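PDB 2GGS: dTDP-4-dehydrorhamnose reductase, which probably reduces dTDP-4-dehydrorhamnose to dTDP-rhamnose with NADPH, which it binds on a Rossmann-type fold. Local coordinates for residues V164-K178 with L227-W240. Numbering follows the deposited sequence.
Sequences VYKTLKEGKTVFAFK and LPGEVKEVDEVRGW
A two-stranded parallel sheet, separate from the seven-stranded nucleotide-binding sheet, pairs V174-F177 with V231-V234 in this RmlD-family reductase. Five backbone hydrogen bonds stitch it from V174 N to E230 O (2.8 Å) through K178 N to V234 O. Just ahead of strand 174-177, helix 160-169 ends in a Schellman motif whose C-prime residue is G171, the positive phi suiting a glycine. G229 is suited likewise: a side chain on it would run into L168 O and K172 O. Water 1 bridges G171 O, T173 OG1 and E230 N. On one face of the sheet A176 CB meets V231 CG1, and L168 CD1 lies 3.9 Å from V231 CG2; the branched valine thus serves strand and helix together, while L227 CD1 packs on L168 CB and Y165 CD1. F175 and F177 point to the other face. The F175 ring lies between T173 CG2 and the R238 side chain; R238 NH2 comes within 3.2 Å of F175 CZ, the two planes 41° apart, and V234 CG1 touches the ring edge. A serine in place of F175 would probably leave the R238 guanidinium without its aromatic support and open a gap beside V234 and T173. F177 CB lies 3.6 Å from W240 CH2; chi1 of 178°, with CG opposite the backbone N, sets one ring face toward W240 CZ3. At the far end K178 NZ makes a long salt bridge to D235 OD1 (3.7 Å), and water 4 joins the same two atoms. Backbone pairing thus fixes the register, apolar packing joins one face to the helix, and solvent-bridged charges finish the exposed end.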
ATOM      1  N   VAL A 164      17.132  -4.122  -3.708  1.00 25.65           N
ATOM      2  CA  VAL A 164      18.378  -3.505  -4.221  1.00 24.99           C
ATOM      3  C   VAL A 164      19.510  -3.577  -3.195  1.00 25.44           C
ATOM      4  O   VAL A 164      20.636  -4.003  -3.518  1.00 25.28           O
ATOM      5  CB  VAL A 164      18.189  -2.012  -4.627  1.00 23.53           C
ATOM      6  CG1 VAL A 164      19.517  -1.419  -5.066  1.00 23.69           C
ATOM      7  CG2 VAL A 164      17.199  -1.872  -5.777  1.00 23.31           C
ATOM      8  N   TYR A 165      19.229  -3.141  -1.966  1.00 26.31           N
ATOM      9  CA  TYR A 165      20.253  -3.060  -0.902  1.00 27.57           C
ATOM     10  C   TYR A 165      20.844  -4.438  -0.641  1.00 28.83           C
ATOM     11  O   TYR A 165      22.076  -4.597  -0.633  1.00 29.24           O
ATOM     12  CB  TYR A 165      19.691  -2.461   0.406  1.00 28.12           C
ATOM     13  CG  TYR A 165      20.718  -2.315   1.533  1.00 28.31           C
ATOM     14  CD1 TYR A 165      21.540  -1.189   1.631  1.00 27.58           C
ATOM     15  CD2 TYR A 165      20.863  -3.307   2.488  1.00 28.25           C
ATOM     16  CE1 TYR A 165      22.491  -1.066   2.668  1.00 29.61           C
ATOM     17  CE2 TYR A 165      21.788  -3.202   3.518  1.00 28.02           C
ATOM     18  CZ  TYR A 165      22.603  -2.088   3.606  1.00 28.79           C
ATOM     19  OH  TYR A 165      23.515  -2.017   4.636  1.00 32.04           O
ATOM     20  N   LYS A 166      19.969  -5.426  -0.439  1.00 29.18           N
ATOM     21  CA  LYS A 166      20.402  -6.801  -0.108  1.00 30.10           C
ATOM     22  C   LYS A 166      21.136  -7.454  -1.271  1.00 29.54           C
ATOM     23  O   LYS A 166      22.174  -8.077  -1.065  1.00 29.93           O
ATOM     24  CB  LYS A 166      19.225  -7.686   0.360  1.00 30.76           C
ATOM     25  CG  LYS A 166      18.279  -6.987   1.341  1.00 33.31           C
ATOM     26  CD  LYS A 166      17.573  -7.924   2.322  1.00 37.58           C
ATOM     27  CE  LYS A 166      17.999  -7.612   3.762  1.00 39.10           C
ATOM     28  NZ  LYS A 166      17.002  -8.093   4.780  1.00 40.98           N
ATOM     29  N   THR A 167      20.622  -7.294  -2.489  1.00 29.44           N
ATOM     30  CA  THR A 167      21.235  -7.879  -3.683  1.00 29.10           C
ATOM     31  C   THR A 167      22.636  -7.295  -3.953  1.00 29.23           C
ATOM     32  O   THR A 167      23.604  -8.063  -4.138  1.00 29.59           O
ATOM     33  CB  THR A 167      20.312  -7.711  -4.908  1.00 28.99           C
ATOM     34  OG1 THR A 167      19.075  -8.379  -4.648  1.00 29.31           O
ATOM     35  CG2 THR A 167      20.920  -8.283  -6.179  1.00 28.30           C
ATOM     36  N   LEU A 168      22.741  -5.958  -3.960  1.00 28.04           N
ATOM     37  CA  LEU A 168      24.013  -5.285  -4.281  1.00 27.66           C
ATOM     38  C   LEU A 168      25.074  -5.512  -3.229  1.00 28.62           C
ATOM     39  O   LEU A 168      26.246  -5.617  -3.572  1.00 27.92           O
ATOM     40  CB  LEU A 168      23.841  -3.769  -4.505  1.00 27.07           C
ATOM     41  CG  LEU A 168      22.973  -3.313  -5.685  1.00 25.44           C
ATOM     42  CD1 LEU A 168      22.968  -1.771  -5.798  1.00 23.72           C
ATOM     43  CD2 LEU A 168      23.399  -3.953  -7.007  1.00 21.61           C
ATOM     44  N   LYS A 169      24.650  -5.583  -1.964  1.00 29.90           N
ATOM     45  CA  LYS A 169      25.530  -5.811  -0.812  1.00 31.94           C
ATOM     46  C   LYS A 169      26.232  -7.160  -0.958  1.00 33.00           C
ATOM     47  O   LYS A 169      27.410  -7.286  -0.605  1.00 33.10           O
ATOM     48  CB  LYS A 169      24.701  -5.772   0.482  1.00 31.73           C
ATOM     49  CG  LYS A 169      25.487  -5.703   1.784  1.00 33.13           C
ATOM     50  CD  LYS A 169      24.562  -5.973   2.965  1.00 32.93           C
ATOM     51  CE  LYS A 169      25.308  -6.564   4.152  1.00 37.40           C
ATOM     52  NZ  LYS A 169      26.143  -5.592   4.915  1.00 38.28           N
ATOM     53  N   GLU A 170      25.518  -8.147  -1.504  1.00 33.92           N
ATOM     54  CA  GLU A 170      26.077  -9.492  -1.698  1.00 35.88           C
ATOM     55  C   GLU A 170      26.811  -9.607  -3.046  1.00 35.13           C
ATOM     56  O   GLU A 170      27.198 -10.709  -3.470  1.00 35.83           O
ATOM     57  CB  GLU A 170      25.014 -10.609  -1.465  1.00 35.81           C
ATOM     58  CG  GLU A 170      23.994 -10.819  -2.611  1.00 38.72           C
ATOM     59  CD  GLU A 170      22.772 -11.711  -2.244  1.00 39.35           C
ATOM     60  OE1 GLU A 170      22.961 -12.904  -1.906  1.00 43.62           O
ATOM     61  OE2 GLU A 170      21.607 -11.230  -2.329  1.00 41.25           O
ATOM     62  N   GLY A 171      27.025  -8.465  -3.708  1.00 34.09           N
ATOM     63  CA  GLY A 171      27.768  -8.420  -4.969  1.00 33.43           C
ATOM     64  C   GLY A 171      26.986  -8.857  -6.194  1.00 33.17           C
ATOM     65  O   GLY A 171      27.536  -8.934  -7.300  1.00 33.09           O
ATOM     66  N   LYS A 172      25.697  -9.131  -6.016  1.00 32.69           N
ATOM     67  CA  LYS A 172      24.865  -9.617  -7.114  1.00 33.25           C
ATOM     68  C   LYS A 172      24.317  -8.492  -8.011  1.00 32.15           C
ATOM     69  O   LYS A 172      24.357  -7.305  -7.658  1.00 32.98           O
ATOM     70  CB  LYS A 172      23.746 -10.530  -6.574  1.00 33.31           C
ATOM     71  CG  LYS A 172      24.244 -11.865  -6.001  1.00 36.15           C
ATOM     72  CD  LYS A 172      24.712 -12.815  -7.102  1.00 40.94           C
ATOM     73  CE  LYS A 172      25.398 -14.057  -6.532  1.00 42.16           C
ATOM     74  NZ  LYS A 172      26.316 -14.674  -7.541  1.00 43.70           N
ATOM     75  N   THR A 173      23.849  -8.876  -9.191  1.00 31.73           N
ATOM     76  CA  THR A 173      23.272  -7.942 -10.143  1.00 30.45           C
ATOM     77  C   THR A 173      21.793  -7.700  -9.846  1.00 30.01           C
ATOM     78  O   THR A 173      21.011  -8.661  -9.627  1.00 29.90           O
ATOM     79  CB  THR A 173      23.476  -8.418 -11.581  1.00 31.05           C
ATOM     80  OG1 THR A 173      24.883  -8.512 -11.835  1.00 31.70           O
ATOM     81  CG2 THR A 173      22.822  -7.454 -12.599  1.00 31.27           C
ATOM     82  N   VAL A 174      21.441  -6.414  -9.782  1.00 28.64           N
ATOM     83  CA  VAL A 174      20.059  -5.968  -9.713  1.00 27.08           C
ATOM     84  C   VAL A 174      19.547  -5.705 -11.114  1.00 27.28           C
ATOM     85  O   VAL A 174      20.154  -4.954 -11.883  1.00 27.50           O
ATOM     86  CB  VAL A 174      19.917  -4.646  -8.879  1.00 26.65           C
ATOM     87  CG1 VAL A 174      18.555  -4.013  -9.122  1.00 27.02           C
ATOM     88  CG2 VAL A 174      20.080  -4.922  -7.417  1.00 26.86           C
ATOM     89  N   PHE A 175      18.434  -6.344 -11.463  1.00 26.60           N
ATOM     90  CA  PHE A 175      17.754  -6.068 -12.718  1.00 26.97           C
ATOM     91  C   PHE A 175      16.608  -5.081 -12.512  1.00 26.56           C
ATOM     92  O   PHE A 175      15.597  -5.397 -11.892  1.00 27.99           O
ATOM     93  CB  PHE A 175      17.300  -7.391 -13.353  1.00 27.33           C
ATOM     94  CG  PHE A 175      18.451  -8.287 -13.689  1.00 27.04           C
ATOM     95  CD1 PHE A 175      19.174  -8.076 -14.862  1.00 29.10           C
ATOM     96  CD2 PHE A 175      18.874  -9.257 -12.802  1.00 27.80           C
ATOM     97  CE1 PHE A 175      20.267  -8.870 -15.166  1.00 29.66           C
ATOM     98  CE2 PHE A 175      19.974 -10.059 -13.094  1.00 29.34           C
ATOM     99  CZ  PHE A 175      20.674  -9.857 -14.275  1.00 28.47           C
ATOM    100  N   ALA A 176      16.799  -3.857 -12.982  1.00 24.55           N
ATOM    101  CA  ALA A 176      15.856  -2.796 -12.689  1.00 23.98           C
ATOM    102  C   ALA A 176      14.931  -2.593 -13.856  1.00 23.22           C
ATOM    103  O   ALA A 176      15.341  -2.239 -14.959  1.00 22.84           O
ATOM    104  CB  ALA A 176      16.580  -1.467 -12.301  1.00 22.53           C
ATOM    105  N   PHE A 177      13.645  -2.832 -13.598  1.00 22.51           N
ATOM    106  CA  PHE A 177      12.616  -2.585 -14.577  1.00 21.61           C
ATOM    107  C   PHE A 177      12.712  -1.172 -15.153  1.00 21.43           C
ATOM    108  O   PHE A 177      12.790  -0.195 -14.406  1.00 21.28           O
ATOM    109  CB  PHE A 177      11.237  -2.807 -13.930  1.00 22.09           C
ATOM    110  CG  PHE A 177      10.070  -2.541 -14.843  1.00 23.01           C
ATOM    111  CD1 PHE A 177       9.908  -3.265 -16.034  1.00 24.94           C
ATOM    112  CD2 PHE A 177       9.093  -1.597 -14.496  1.00 23.06           C
ATOM    113  CE1 PHE A 177       8.814  -3.038 -16.883  1.00 24.83           C
ATOM    114  CE2 PHE A 177       7.985  -1.349 -15.341  1.00 23.95           C
ATOM    115  CZ  PHE A 177       7.837  -2.092 -16.537  1.00 22.63           C
ATOM    116  N   LYS A 178      12.703  -1.082 -16.480  1.00 21.18           N
ATOM    117  CA  LYS A 178      12.579   0.208 -17.160  1.00 21.99           C
ATOM    118  C   LYS A 178      11.162   0.744 -17.021  1.00 22.53           C
ATOM    119  O   LYS A 178      10.271   0.365 -17.787  1.00 21.25           O
ATOM    120  CB  LYS A 178      12.964   0.101 -18.645  1.00 23.25           C
ATOM    121  CG  LYS A 178      13.022   1.450 -19.397  1.00 24.36           C
ATOM    122  CD  LYS A 178      13.433   1.220 -20.863  1.00 24.88           C
ATOM    123  CE  LYS A 178      13.159   2.390 -21.765  1.00 29.96           C
ATOM    124  NZ  LYS A 178      13.261   1.902 -23.179  1.00 30.39           N
ATOM    125  N   LEU A 227      27.744   0.352  -2.340  1.00 28.02           N
ATOM    126  CA  LEU A 227      27.515  -1.071  -2.481  1.00 28.18           C
ATOM    127  C   LEU A 227      28.199  -1.562  -3.736  1.00 28.77           C
ATOM    128  O   LEU A 227      28.305  -0.819  -4.715  1.00 27.96           O
ATOM    129  CB  LEU A 227      26.004  -1.366  -2.533  1.00 27.85           C
ATOM    130  CG  LEU A 227      25.183  -1.136  -1.261  1.00 26.86           C
ATOM    131  CD1 LEU A 227      23.706  -1.490  -1.485  1.00 24.26           C
ATOM    132  CD2 LEU A 227      25.713  -1.929  -0.042  1.00 27.49           C
ATOM    133  N   PRO A 228      28.676  -2.823  -3.717  1.00 29.52           N
ATOM    134  CA  PRO A 228      29.252  -3.393  -4.931  1.00 30.91           C
ATOM    135  C   PRO A 228      28.102  -3.877  -5.792  1.00 31.64           C
ATOM    136  O   PRO A 228      26.975  -3.402  -5.621  1.00 33.53           O
ATOM    137  CB  PRO A 228      30.095  -4.573  -4.409  1.00 30.85           C
ATOM    138  CG  PRO A 228      29.418  -4.998  -3.104  1.00 30.53           C
ATOM    139  CD  PRO A 228      28.705  -3.751  -2.567  1.00 29.52           C
ATOM    140  N   GLY A 229      28.352  -4.783  -6.719  1.00 32.14           N
ATOM    141  CA  GLY A 229      27.240  -5.372  -7.457  1.00 31.63           C
ATOM    142  C   GLY A 229      26.658  -4.390  -8.438  1.00 31.34           C
ATOM    143  O   GLY A 229      26.551  -3.198  -8.157  1.00 32.98           O
ATOM    144  N   GLU A 230      26.238  -4.890  -9.580  1.00 30.85           N
ATOM    145  CA  GLU A 230      25.869  -4.046 -10.694  1.00 31.15           C
ATOM    146  C   GLU A 230      24.372  -3.811 -10.775  1.00 29.52           C
ATOM    147  O   GLU A 230      23.568  -4.662 -10.380  1.00 29.09           O
ATOM    148  CB  GLU A 230      26.348  -4.695 -11.987  1.00 31.11           C
ATOM    149  CG  GLU A 230      25.953  -3.951 -13.256  1.00 34.59           C
ATOM    150  CD  GLU A 230      26.400  -4.647 -14.536  1.00 35.64           C
ATOM    151  OE1 GLU A 230      26.782  -5.844 -14.468  1.00 38.93           O
ATOM    152  OE2 GLU A 230      26.353  -3.982 -15.608  1.00 42.18           O
ATOM    153  N   VAL A 231      24.006  -2.652 -11.307  1.00 27.91           N
ATOM    154  CA  VAL A 231      22.625  -2.419 -11.657  1.00 27.43           C
ATOM    155  C   VAL A 231      22.476  -2.425 -13.161  1.00 28.20           C
ATOM    156  O   VAL A 231      23.078  -1.600 -13.860  1.00 27.51           O
ATOM    157  CB  VAL A 231      22.057  -1.092 -11.067  1.00 26.43           C
ATOM    158  CG1 VAL A 231      20.563  -0.969 -11.405  1.00 25.32           C
ATOM    159  CG2 VAL A 231      22.303  -1.030  -9.571  1.00 25.17           C
ATOM    160  N   LYS A 232      21.647  -3.350 -13.642  1.00 29.17           N
ATOM    161  CA  LYS A 232      21.267  -3.418 -15.043  1.00 30.26           C
ATOM    162  C   LYS A 232      19.789  -3.154 -15.214  1.00 30.35           C
ATOM    163  O   LYS A 232      18.947  -3.864 -14.649  1.00 30.10           O
ATOM    164  CB  LYS A 232      21.625  -4.787 -15.644  1.00 30.90           C
ATOM    165  CG  LYS A 232      23.099  -5.028 -15.784  1.00 33.27           C
ATOM    166  CD  LYS A 232      23.372  -6.104 -16.826  1.00 40.92           C
ATOM    167  CE  LYS A 232      24.825  -6.580 -16.773  1.00 43.25           C
ATOM    168  NZ  LYS A 232      25.005  -7.998 -17.238  1.00 46.51           N
ATOM    169  N   GLU A 233      19.486  -2.129 -15.990  1.00 30.01           N
ATOM    170  CA  GLU A 233      18.124  -1.832 -16.390  1.00 30.96           C
ATOM    171  C   GLU A 233      17.679  -2.803 -17.483  1.00 31.96           C
ATOM    172  O   GLU A 233      18.411  -3.054 -18.450  1.00 32.66           O
ATOM    173  CB  GLU A 233      18.039  -0.403 -16.894  1.00 30.21           C
ATOM    174  CG  GLU A 233      16.638   0.156 -17.049  1.00 30.02           C
ATOM    175  CD  GLU A 233      16.651   1.645 -17.367  1.00 29.81           C
ATOM    176  OE1 GLU A 233      17.577   2.096 -18.082  1.00 33.48           O
ATOM    177  OE2 GLU A 233      15.777   2.394 -16.888  1.00 28.25           O
ATOM    178  N   VAL A 234      16.466  -3.326 -17.346  1.00 32.34           N
ATOM    179  CA  VAL A 234      15.910  -4.256 -18.343  1.00 32.76           C
ATOM    180  C   VAL A 234      14.499  -3.805 -18.770  1.00 33.69           C
ATOM    181  O   VAL A 234      13.751  -3.257 -17.954  1.00 32.97           O
ATOM    182  CB  VAL A 234      15.908  -5.716 -17.809  1.00 32.90           C
ATOM    183  CG1 VAL A 234      17.322  -6.218 -17.570  1.00 32.17           C
ATOM    184  CG2 VAL A 234      15.121  -5.844 -16.521  1.00 32.32           C
ATOM    185  N   ASP A 235      14.133  -4.027 -20.039  1.00 34.64           N
ATOM    186  CA  ASP A 235      12.791  -3.657 -20.531  1.00 36.31           C
ATOM    187  C   ASP A 235      11.760  -4.502 -19.822  1.00 36.24           C
ATOM    188  O   ASP A 235      10.666  -4.030 -19.477  1.00 36.96           O
ATOM    189  CB  ASP A 235      12.658  -3.903 -22.041  1.00 36.86           C
ATOM    190  CG  ASP A 235      13.401  -2.900 -22.857  1.00 39.21           C
ATOM    191  OD1 ASP A 235      13.337  -1.696 -22.530  1.00 40.96           O
ATOM    192  OD2 ASP A 235      14.038  -3.318 -23.854  1.00 43.59           O
ATOM    193  N   GLU A 236      12.132  -5.758 -19.614  1.00 36.34           N
ATOM    194  CA  GLU A 236      11.337  -6.708 -18.865  1.00 36.82           C
ATOM    195  C   GLU A 236      12.235  -7.494 -17.930  1.00 35.87           C
ATOM    196  O   GLU A 236      13.344  -7.874 -18.298  1.00 35.64           O
ATOM    197  CB  GLU A 236      10.571  -7.633 -19.824  1.00 37.77           C
ATOM    198  CG  GLU A 236       9.376  -6.953 -20.501  1.00 41.60           C
ATOM    199  CD  GLU A 236       8.382  -6.389 -19.484  1.00 45.95           C
ATOM    200  OE1 GLU A 236       8.247  -6.993 -18.385  1.00 48.78           O
ATOM    201  OE2 GLU A 236       7.747  -5.346 -19.774  1.00 47.28           O
ATOM    202  N   VAL A 237      11.764  -7.705 -16.707  1.00 35.02           N
ATOM    203  CA  VAL A 237      12.505  -8.454 -15.714  1.00 34.57           C
ATOM    204  C   VAL A 237      12.246  -9.940 -15.980  1.00 35.04           C
ATOM    205  O   VAL A 237      11.104 -10.351 -16.209  1.00 34.81           O
ATOM    206  CB  VAL A 237      12.080  -8.049 -14.276  1.00 34.59           C
ATOM    207  CG1 VAL A 237      12.813  -8.861 -13.224  1.00 34.00           C
ATOM    208  CG2 VAL A 237      12.300  -6.539 -14.056  1.00 32.81           C
ATOM    209  N   ARG A 238      13.310 -10.735 -15.973  1.00 35.99           N
ATOM    210  CA  ARG A 238      13.174 -12.174 -16.178  1.00 37.04           C
ATOM    211  C   ARG A 238      12.683 -12.823 -14.885  1.00 36.53           C
ATOM    212  O   ARG A 238      13.146 -12.497 -13.778  1.00 37.37           O
ATOM    213  CB  ARG A 238      14.503 -12.784 -16.662  1.00 37.75           C
ATOM    214  CG  ARG A 238      15.591 -12.867 -15.583  1.00 40.94           C
ATOM    215  CD  ARG A 238      17.003 -12.558 -16.113  1.00 45.88           C
ATOM    216  NE  ARG A 238      18.036 -12.844 -15.114  1.00 47.89           N
ATOM    217  CZ  ARG A 238      19.344 -12.770 -15.338  1.00 49.53           C
ATOM    218  NH1 ARG A 238      19.799 -12.402 -16.531  1.00 50.54           N
ATOM    219  NH2 ARG A 238      20.204 -13.054 -14.361  1.00 50.58           N
ATOM    220  N   GLY A 239      11.721 -13.723 -15.027  1.00 35.91           N
ATOM    221  CA  GLY A 239      11.112 -14.348 -13.870  1.00 35.00           C
ATOM    222  C   GLY A 239       9.729 -13.796 -13.574  1.00 34.63           C
ATOM    223  O   GLY A 239       8.895 -14.511 -13.020  1.00 35.00           O
ATOM    224  N   TRP A 240       9.491 -12.532 -13.934  1.00 33.04           N
ATOM    225  CA  TRP A 240       8.175 -11.906 -13.737  1.00 32.25           C
ATOM    226  C   TRP A 240       7.085 -12.638 -14.519  1.00 32.25           C
ATOM    227  O   TRP A 240       7.262 -12.957 -15.706  1.00 32.85           O
ATOM    228  CB  TRP A 240       8.207 -10.417 -14.124  1.00 30.78           C
ATOM    229  CG  TRP A 240       8.706  -9.516 -13.012  1.00 29.88           C
ATOM    230  CD1 TRP A 240       9.183  -9.913 -11.805  1.00 28.34           C
ATOM    231  CD2 TRP A 240       8.808  -8.081 -13.030  1.00 28.31           C
ATOM    232  NE1 TRP A 240       9.559  -8.823 -11.051  1.00 30.71           N
ATOM    233  CE2 TRP A 240       9.334  -7.686 -11.784  1.00 29.14           C
ATOM    234  CE3 TRP A 240       8.497  -7.093 -13.979  1.00 30.98           C
ATOM    235  CZ2 TRP A 240       9.548  -6.335 -11.443  1.00 29.51           C
ATOM    236  CZ3 TRP A 240       8.713  -5.738 -13.637  1.00 28.12           C
ATOM    237  CH2 TRP A 240       9.234  -5.382 -12.384  1.00 28.49           C
TER
HETATM  238  O   HOH W   1      26.972  -7.845  -9.921  1.00 33.08           O
HETATM  239  O   HOH W   2      14.221   2.090 -14.630  1.00 18.09           O
HETATM  240  O   HOH W   3       9.732  -1.389 -19.804  1.00 27.17           O
HETATM  241  O   HOH W   4      15.156  -0.062 -23.328  1.00 37.24           O